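PDB 1VLP: nicotinate phosphoribosyltransferase from Saccharomyces cerevisiae, which catalyses the ATP-dependent synthesis of nicotinate ribonucleotide from nicotinate and phosphoribosyl diphosphate, the first step from nicotinic acid to NAD. Local coordinates for residues A[257-269]-A[285-298]. Numbering follows the deposited sequence.
Sequences YLHANKNAMDCWI and FGTDDFLKSFRPPY
Tyr298 lies as a knob among Lys262, Met265, Asp266 and Ile269 of helix 260-269, and its ring and hydroxyl are held by different means. The contact fastens the connection between parallel strands 279-281 and 304-307 against the preceding helix of the barrel-like domain. Among the polar bonds, Tyr298 OH donates to Asp266 OD1 (2.6 Å), from the syn side but 26° out of the carboxylate plane, and accepts from Lys262 NZ (3.0 Å); a salt bridge from Lys262 NZ to Asp266 OD2, weak as a hydrogen bond, closes the triangle. At the other end, Asn261 ND2 lies 2.9 Å from Asp289 OD2, bonding nearly in its amide plane to the anti lone pair, while one water joins Asp289 OD2 to Asn261 N. The apolar contacts centre on selenomethionine Met265: bent at chi3 (-68°), it lays CE over the Tyr298 face, 3.8 Å from the centroid, with SE obliquely beside Phe290 and Phe294. Tyr257 turns its edge to the face of Phe285 in a T-shaped pair, centroids 5.1 Å apart. A leucine in place of Tyr298 would probably leave Asp266 and Lys262 without their shared hydroxyl and Met265 CE without its aromatic face. Polar grips thus flank a Met-aromatic centre, and the doubly bonded hydroxyl probably fixes how the Tyr298 ring is turned.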
ATOM      1  N   TYR A 257      14.583 -13.664  13.031  1.00  5.30           N
ATOM      2  CA  TYR A 257      13.766 -13.941  11.872  1.00  4.93           C
ATOM      3  C   TYR A 257      13.027 -15.238  12.074  1.00  5.79           C
ATOM      4  O   TYR A 257      11.920 -15.377  11.579  1.00  5.45           O
ATOM      5  CB  TYR A 257      14.590 -13.989  10.585  1.00  5.88           C
ATOM      6  CG  TYR A 257      15.008 -12.610  10.136  1.00  2.73           C
ATOM      7  CD1 TYR A 257      16.093 -11.959  10.741  1.00  8.56           C
ATOM      8  CD2 TYR A 257      14.304 -11.936   9.134  1.00  4.31           C
ATOM      9  CE1 TYR A 257      16.467 -10.692  10.318  1.00  5.62           C
ATOM     10  CE2 TYR A 257      14.659 -10.689   8.724  1.00  3.78           C
ATOM     11  CZ  TYR A 257      15.751 -10.070   9.309  1.00  4.67           C
ATOM     12  OH  TYR A 257      16.085  -8.808   8.900  1.00  4.55           O
ATOM     13  N   LEU A 258      13.649 -16.162  12.804  1.00  7.48           N
ATOM     14  CA  LEU A 258      13.056 -17.499  13.053  1.00 11.74           C
ATOM     15  C   LEU A 258      11.653 -17.371  13.685  1.00  8.74           C
ATOM     16  O   LEU A 258      10.776 -18.159  13.384  1.00  8.20           O
ATOM     17  CB  LEU A 258      13.971 -18.338  13.946  1.00 15.96           C
ATOM     18  CG  LEU A 258      13.620 -19.824  14.111  1.00 19.26           C
ATOM     19  CD1 LEU A 258      13.691 -20.550  12.768  1.00 18.09           C
ATOM     20  CD2 LEU A 258      14.547 -20.483  15.120  1.00 15.66           C
ATOM     21  N   HIS A 259      11.453 -16.388  14.556  1.00  7.47           N
ATOM     22  CA  HIS A 259      10.161 -16.227  15.212  1.00  7.19           C
ATOM     23  C   HIS A 259       9.372 -15.000  14.797  1.00  6.45           C
ATOM     24  O   HIS A 259       8.365 -14.697  15.413  1.00  8.17           O
ATOM     25  CB  HIS A 259      10.348 -16.228  16.724  1.00 10.31           C
ATOM     26  CG  HIS A 259      11.106 -17.413  17.226  1.00 13.38           C
ATOM     27  ND1 HIS A 259      12.361 -17.310  17.785  1.00 17.56           N
ATOM     28  CD2 HIS A 259      10.791 -18.730  17.242  1.00 14.87           C
ATOM     29  CE1 HIS A 259      12.777 -18.514  18.144  1.00 24.61           C
ATOM     30  NE2 HIS A 259      11.845 -19.393  17.820  1.00 14.85           N
ATOM     31  N   ALA A 260       9.818 -14.300  13.754  1.00  5.18           N
ATOM     32  CA  ALA A 260       9.242 -13.001  13.376  1.00  4.10           C
ATOM     33  C   ALA A 260       7.783 -13.102  12.884  1.00  4.19           C
ATOM     34  O   ALA A 260       6.963 -12.278  13.267  1.00  2.75           O
ATOM     35  CB  ALA A 260      10.084 -12.349  12.321  1.00  2.71           C
ATOM     36  N   ASN A 261       7.446 -14.111  12.078  1.00  2.61           N
ATOM     37  CA  ASN A 261       6.062 -14.218  11.593  1.00  2.27           C
ATOM     38  C   ASN A 261       5.075 -14.380  12.758  1.00  3.77           C
ATOM     39  O   ASN A 261       4.100 -13.652  12.852  1.00  4.01           O
ATOM     40  CB  ASN A 261       5.913 -15.281  10.517  1.00  4.51           C
ATOM     41  CG  ASN A 261       6.171 -14.734   9.116  1.00  2.48           C
ATOM     42  OD1 ASN A 261       5.636 -13.690   8.748  1.00  3.27           O
ATOM     43  ND2 ASN A 261       6.947 -15.462   8.326  1.00  3.94           N
ATOM     44  N   LYS A 262       5.391 -15.267  13.682  1.00  2.38           N
ATOM     45  CA  LYS A 262       4.537 -15.498  14.855  1.00  5.42           C
ATOM     46  C   LYS A 262       4.524 -14.273  15.760  1.00  4.40           C
ATOM     47  O   LYS A 262       3.478 -13.849  16.229  1.00  4.01           O
ATOM     48  CB  LYS A 262       5.032 -16.728  15.609  1.00  7.65           C
ATOM     49  CG  LYS A 262       4.202 -17.039  16.860  1.00 13.51           C
ATOM     50  CD  LYS A 262       4.229 -18.503  17.249  1.00 22.62           C
ATOM     51  CE  LYS A 262       3.224 -18.784  18.381  1.00 22.21           C
ATOM     52  NZ  LYS A 262       3.362 -17.753  19.488  1.00 21.76           N
ATOM     53  N   ASN A 263       5.690 -13.663  15.993  1.00  5.99           N
ATOM     54  CA  ASN A 263       5.755 -12.489  16.862  1.00  4.36           C
ATOM     55  C   ASN A 263       4.959 -11.339  16.288  1.00  3.77           C
ATOM     56  O   ASN A 263       4.253 -10.641  17.026  1.00  3.56           O
ATOM     57  CB  ASN A 263       7.189 -12.057  17.095  1.00  6.84           C
ATOM     58  CG  ASN A 263       7.914 -12.973  18.059  1.00  6.85           C
ATOM     59  OD1 ASN A 263       7.288 -13.654  18.859  1.00  9.68           O
ATOM     60  ND2 ASN A 263       9.246 -12.996  17.983  1.00 11.78           N
ATOM     61  N   ALA A 264       5.037 -11.156  14.965  1.00  2.00           N
ATOM     62  CA  ALA A 264       4.292 -10.120  14.299  1.00  2.00           C
ATOM     63  C   ALA A 264       2.787 -10.367  14.409  1.00  2.60           C
ATOM     64  O   ALA A 264       2.061  -9.413  14.625  1.00  2.00           O
ATOM     65  CB  ALA A 264       4.680  -9.969  12.818  1.00  5.95           C
HETATM   66  N   MSE A 265       2.315 -11.600  14.217  1.00  4.25           N
HETATM   67  CA  MSE A 265       0.873 -11.860  14.349  1.00  4.83           C
HETATM   68  C   MSE A 265       0.416 -11.610  15.784  1.00  4.33           C
HETATM   69  O   MSE A 265      -0.620 -10.979  16.028  1.00  2.85           O
HETATM   70  CB  MSE A 265       0.510 -13.290  13.976  1.00  7.63           C
HETATM   71  CG  MSE A 265       0.781 -13.627  12.553  1.00  6.22           C
HETATM   72 SE   MSE A 265       0.044 -15.433  12.182  1.00 11.91          SE
HETATM   73  CE  MSE A 265       1.126 -16.546  13.173  1.00  7.78           C
ATOM     74  N   ASP A 266       1.187 -12.109  16.744  1.00  5.99           N
ATOM     75  CA  ASP A 266       0.831 -11.893  18.129  1.00  6.52           C
ATOM     76  C   ASP A 266       0.658 -10.436  18.418  1.00  7.21           C
ATOM     77  O   ASP A 266      -0.316 -10.027  19.084  1.00 10.05           O
ATOM     78  CB  ASP A 266       1.904 -12.445  19.044  1.00  8.19           C
ATOM     79  CG  ASP A 266       1.788 -13.922  19.250  1.00 13.68           C
ATOM     80  OD1 ASP A 266       0.674 -14.443  19.231  1.00 13.97           O
ATOM     81  OD2 ASP A 266       2.821 -14.553  19.505  1.00  8.60           O
ATOM     82  N   CYS A 267       1.621  -9.635  18.006  0.50  2.00           N
ATOM     83  CA  CYS A 267       1.561  -8.263  18.306  0.50  2.50           C
ATOM     84  C   CYS A 267       0.366  -7.600  17.641  0.50  5.51           C
ATOM     85  O   CYS A 267      -0.302  -6.750  18.221  0.50  3.27           O
ATOM     86  CB  CYS A 267       2.812  -7.547  17.820  0.50  7.24           C
ATOM     87  SG  CYS A 267       4.193  -7.645  18.890  0.50  5.67           S
ATOM     88  N   TRP A 268       0.105  -7.986  16.393  1.00  6.03           N
ATOM     89  CA  TRP A 268      -1.002  -7.397  15.645  1.00  6.07           C
ATOM     90  C   TRP A 268      -2.298  -7.729  16.381  1.00  4.28           C
ATOM     91  O   TRP A 268      -3.121  -6.865  16.625  1.00  6.26           O
ATOM     92  CB  TRP A 268      -1.009  -7.927  14.198  1.00  8.14           C
ATOM     93  CG  TRP A 268      -1.904  -7.175  13.240  1.00  8.72           C
ATOM     94  CD1 TRP A 268      -3.117  -7.554  12.779  1.00  5.42           C
ATOM     95  CD2 TRP A 268      -1.603  -5.928  12.581  1.00  8.66           C
ATOM     96  NE1 TRP A 268      -3.594  -6.649  11.865  1.00 10.72           N
ATOM     97  CE2 TRP A 268      -2.702  -5.624  11.746  1.00  9.22           C
ATOM     98  CE3 TRP A 268      -0.525  -5.037  12.634  1.00  4.45           C
ATOM     99  CZ2 TRP A 268      -2.739  -4.486  10.944  1.00 10.89           C
ATOM    100  CZ3 TRP A 268      -0.574  -3.884  11.839  1.00  5.33           C
ATOM    101  CH2 TRP A 268      -1.673  -3.630  11.017  1.00 10.46           C
ATOM    102  N   ILE A 269      -2.449  -8.986  16.769  1.00  8.30           N
ATOM    103  CA  ILE A 269      -3.686  -9.470  17.387  1.00  8.77           C
ATOM    104  C   ILE A 269      -3.891  -8.839  18.770  1.00 11.36           C
ATOM    105  O   ILE A 269      -5.004  -8.450  19.122  1.00 11.05           O
ATOM    106  CB  ILE A 269      -3.682 -11.011  17.485  1.00  8.88           C
ATOM    107  CG1 ILE A 269      -3.956 -11.617  16.121  1.00  8.70           C
ATOM    108  CG2 ILE A 269      -4.779 -11.527  18.428  1.00 14.55           C
ATOM    109  CD1 ILE A 269      -3.593 -13.080  16.006  1.00 11.32           C
ATOM    110  N   PHE A 285       8.834 -13.265   4.272  1.00  5.02           N
ATOM    111  CA  PHE A 285       9.996 -14.159   4.417  1.00  2.59           C
ATOM    112  C   PHE A 285       9.697 -15.520   3.775  1.00  4.31           C
ATOM    113  O   PHE A 285      10.223 -16.523   4.199  1.00  5.83           O
ATOM    114  CB  PHE A 285      10.413 -14.325   5.877  1.00  3.64           C
ATOM    115  CG  PHE A 285      10.784 -13.031   6.515  1.00  3.27           C
ATOM    116  CD1 PHE A 285      11.562 -12.111   5.802  1.00  5.29           C
ATOM    117  CD2 PHE A 285      10.309 -12.688   7.761  1.00  5.98           C
ATOM    118  CE1 PHE A 285      11.851 -10.858   6.336  1.00  8.45           C
ATOM    119  CE2 PHE A 285      10.614 -11.457   8.314  1.00 13.18           C
ATOM    120  CZ  PHE A 285      11.373 -10.542   7.591  1.00  9.20           C
ATOM    121  N   GLY A 286       8.828 -15.483   2.783  1.00  5.16           N
ATOM    122  CA  GLY A 286       8.405 -16.648   2.021  1.00  5.91           C
ATOM    123  C   GLY A 286       7.200 -17.290   2.680  1.00  5.97           C
ATOM    124  O   GLY A 286       7.132 -17.412   3.884  1.00  2.84           O
ATOM    125  N   THR A 287       6.215 -17.631   1.877  1.00  4.61           N
ATOM    126  CA  THR A 287       4.993 -18.229   2.411  1.00  7.31           C
ATOM    127  C   THR A 287       5.179 -19.536   3.228  1.00  5.41           C
ATOM    128  O   THR A 287       4.497 -19.737   4.238  1.00  4.12           O
ATOM    129  CB  THR A 287       3.970 -18.348   1.284  1.00  6.55           C
ATOM    130  OG1 THR A 287       3.597 -17.029   0.871  1.00  7.48           O
ATOM    131  CG2 THR A 287       2.743 -19.099   1.763  1.00 10.06           C
ATOM    132  N   ASP A 288       6.134 -20.378   2.854  1.00  5.20           N
ATOM    133  CA  ASP A 288       6.455 -21.577   3.640  1.00  5.42           C
ATOM    134  C   ASP A 288       6.799 -21.320   5.127  1.00  7.02           C
ATOM    135  O   ASP A 288       6.344 -22.067   6.035  1.00  6.40           O
ATOM    136  CB  ASP A 288       7.599 -22.321   2.955  1.00  8.30           C
ATOM    137  CG  ASP A 288       7.195 -22.962   1.639  1.00 16.36           C
ATOM    138  OD1 ASP A 288       5.990 -23.092   1.370  1.00 14.80           O
ATOM    139  OD2 ASP A 288       8.106 -23.326   0.862  1.00 23.19           O
ATOM    140  N   ASP A 289       7.614 -20.290   5.392  1.00  6.48           N
ATOM    141  CA  ASP A 289       7.971 -19.974   6.764  1.00  3.87           C
ATOM    142  C   ASP A 289       6.715 -19.539   7.536  1.00  3.76           C
ATOM    143  O   ASP A 289       6.504 -19.958   8.693  1.00  4.59           O
ATOM    144  CB  ASP A 289       9.000 -18.853   6.840  1.00  5.85           C
ATOM    145  CG  ASP A 289       9.366 -18.547   8.255  1.00  9.92           C
ATOM    146  OD1 ASP A 289      10.053 -19.414   8.812  1.00  3.33           O
ATOM    147  OD2 ASP A 289       8.927 -17.508   8.807  1.00  8.93           O
ATOM    148  N   PHE A 290       5.924 -18.683   6.878  1.00  4.00           N
ATOM    149  CA  PHE A 290       4.668 -18.184   7.442  1.00  5.50           C
ATOM    150  C   PHE A 290       3.746 -19.339   7.828  1.00  4.41           C
ATOM    151  O   PHE A 290       3.212 -19.382   8.948  1.00  4.35           O
ATOM    152  CB  PHE A 290       3.931 -17.243   6.504  1.00  5.25           C
ATOM    153  CG  PHE A 290       2.705 -16.669   7.120  1.00  6.98           C
ATOM    154  CD1 PHE A 290       2.762 -15.545   7.921  1.00  4.47           C
ATOM    155  CD2 PHE A 290       1.487 -17.289   6.950  1.00 10.43           C
ATOM    156  CE1 PHE A 290       1.642 -15.065   8.520  1.00  9.22           C
ATOM    157  CE2 PHE A 290       0.358 -16.791   7.583  1.00  4.10           C
ATOM    158  CZ  PHE A 290       0.437 -15.704   8.335  1.00  5.97           C
ATOM    159  N   LEU A 291       3.583 -20.277   6.916  1.00  6.23           N
ATOM    160  CA  LEU A 291       2.682 -21.437   7.140  1.00  5.76           C
ATOM    161  C   LEU A 291       3.053 -22.335   8.343  1.00  7.11           C
ATOM    162  O   LEU A 291       2.168 -22.908   9.001  1.00  4.92           O
ATOM    163  CB  LEU A 291       2.543 -22.217   5.855  1.00  4.10           C
ATOM    164  CG  LEU A 291       1.716 -21.500   4.762  1.00  5.43           C
ATOM    165  CD1 LEU A 291       1.581 -22.400   3.565  1.00  6.42           C
ATOM    166  CD2 LEU A 291       0.321 -20.954   5.212  1.00  8.83           C
ATOM    167  N   LYS A 292       4.331 -22.411   8.718  1.00  6.21           N
ATOM    168  CA  LYS A 292       4.697 -23.211   9.880  1.00  5.86           C
ATOM    169  C   LYS A 292       3.970 -22.810  11.165  1.00  4.68           C
ATOM    170  O   LYS A 292       3.761 -23.654  12.006  1.00  8.39           O
ATOM    171  CB  LYS A 292       6.197 -23.124  10.198  1.00  6.14           C
ATOM    172  CG  LYS A 292       7.132 -23.685   9.180  1.00 13.45           C
ATOM    173  CD  LYS A 292       8.588 -23.355   9.598  1.00 16.36           C
ATOM    174  CE  LYS A 292       9.602 -24.137   8.758  1.00 25.07           C
ATOM    175  NZ  LYS A 292      10.982 -24.074   9.352  1.00 30.01           N
ATOM    176  N   SER A 293       3.621 -21.527  11.318  1.00  4.11           N
ATOM    177  CA  SER A 293       2.947 -21.045  12.533  1.00  5.09           C
ATOM    178  C   SER A 293       1.496 -20.748  12.307  1.00  4.92           C
ATOM    179  O   SER A 293       0.820 -20.260  13.235  1.00  4.58           O
ATOM    180  CB  SER A 293       3.634 -19.781  13.120  1.00  6.91           C
ATOM    181  OG  SER A 293       3.780 -18.730  12.192  1.00 10.95           O
ATOM    182  N   PHE A 294       1.018 -20.955  11.068  1.00  3.25           N
ATOM    183  CA  PHE A 294      -0.376 -20.599  10.717  1.00  4.95           C
ATOM    184  C   PHE A 294      -1.367 -21.730  11.018  1.00  3.60           C
ATOM    185  O   PHE A 294      -1.766 -22.521  10.130  1.00  4.00           O
ATOM    186  CB  PHE A 294      -0.459 -20.188   9.244  1.00  3.17           C
ATOM    187  CG  PHE A 294      -1.652 -19.325   8.898  1.00  2.57           C
ATOM    188  CD1 PHE A 294      -2.015 -18.207   9.696  1.00  4.46           C
ATOM    189  CD2 PHE A 294      -2.326 -19.520   7.708  1.00  2.00           C
ATOM    190  CE1 PHE A 294      -3.039 -17.358   9.363  1.00  4.48           C
ATOM    191  CE2 PHE A 294      -3.386 -18.644   7.371  1.00  3.21           C
ATOM    192  CZ  PHE A 294      -3.721 -17.564   8.190  1.00  5.90           C
ATOM    193  N   ARG A 295      -1.675 -21.833  12.304  1.00  3.45           N
ATOM    194  CA  ARG A 295      -2.608 -22.807  12.833  1.00  5.27           C
ATOM    195  C   ARG A 295      -3.352 -22.130  13.991  1.00  3.77           C
ATOM    196  O   ARG A 295      -3.016 -20.988  14.350  1.00  3.37           O
ATOM    197  CB  ARG A 295      -1.864 -24.065  13.242  1.00  9.17           C
ATOM    198  CG  ARG A 295      -0.872 -23.871  14.271  1.00 14.92           C
ATOM    199  CD  ARG A 295       0.039 -25.116  14.351  1.00 33.14           C
ATOM    200  NE  ARG A 295       1.401 -24.769  14.754  1.00 42.53           N
ATOM    201  CZ  ARG A 295       2.396 -25.644  14.909  1.00 47.20           C
ATOM    202  NH1 ARG A 295       2.203 -26.953  14.702  1.00 41.43           N
ATOM    203  NH2 ARG A 295       3.594 -25.205  15.282  1.00 48.84           N
ATOM    204  N   PRO A 296      -4.395 -22.785  14.531  1.00  3.66           N
ATOM    205  CA  PRO A 296      -5.220 -22.136  15.547  1.00  2.39           C
ATOM    206  C   PRO A 296      -4.347 -21.665  16.716  1.00  5.50           C
ATOM    207  O   PRO A 296      -3.369 -22.328  17.057  1.00  5.81           O
ATOM    208  CB  PRO A 296      -6.233 -23.227  15.918  1.00  7.68           C
ATOM    209  CG  PRO A 296      -6.327 -24.083  14.708  1.00  5.26           C
ATOM    210  CD  PRO A 296      -4.902 -24.133  14.228  1.00  6.89           C
ATOM    211  N   PRO A 297      -4.641 -20.489  17.278  1.00  5.15           N
ATOM    212  CA  PRO A 297      -5.775 -19.578  17.014  1.00  7.04           C
ATOM    213  C   PRO A 297      -5.600 -18.626  15.802  1.00  5.01           C
ATOM    214  O   PRO A 297      -6.579 -18.071  15.296  1.00  6.02           O
ATOM    215  CB  PRO A 297      -5.843 -18.760  18.318  1.00  9.79           C
ATOM    216  CG  PRO A 297      -4.396 -18.648  18.746  1.00  8.67           C
ATOM    217  CD  PRO A 297      -3.710 -19.936  18.301  1.00  7.23           C
ATOM    218  N   TYR A 298      -4.360 -18.445  15.365  1.00  4.72           N
ATOM    219  CA  TYR A 298      -3.996 -17.503  14.263  1.00  3.34           C
ATOM    220  C   TYR A 298      -4.833 -17.709  13.010  1.00  4.47           C
ATOM    221  O   TYR A 298      -5.415 -16.750  12.471  1.00  3.68           O
ATOM    222  CB  TYR A 298      -2.522 -17.679  13.939  1.00  5.59           C
ATOM    223  CG  TYR A 298      -1.692 -17.456  15.144  1.00  4.22           C
ATOM    224  CD1 TYR A 298      -1.527 -16.171  15.666  1.00  6.85           C
ATOM    225  CD2 TYR A 298      -1.105 -18.515  15.821  1.00  8.77           C
ATOM    226  CE1 TYR A 298      -0.747 -15.972  16.823  1.00  9.65           C
ATOM    227  CE2 TYR A 298      -0.364 -18.311  16.946  1.00 12.76           C
ATOM    228  CZ  TYR A 298      -0.179 -17.049  17.438  1.00 13.55           C
ATOM    229  OH  TYR A 298       0.569 -16.916  18.593  1.00 13.85           O
TER
HETATM  230  O   HOH W   1       9.280 -16.203  11.017  1.00  6.62           O
HETATM  231  O   HOH W   2      10.120 -20.050  11.456  1.00 15.06           O
HETATM  232  O   HOH W   3       6.813 -14.929   5.498  1.00  2.00           O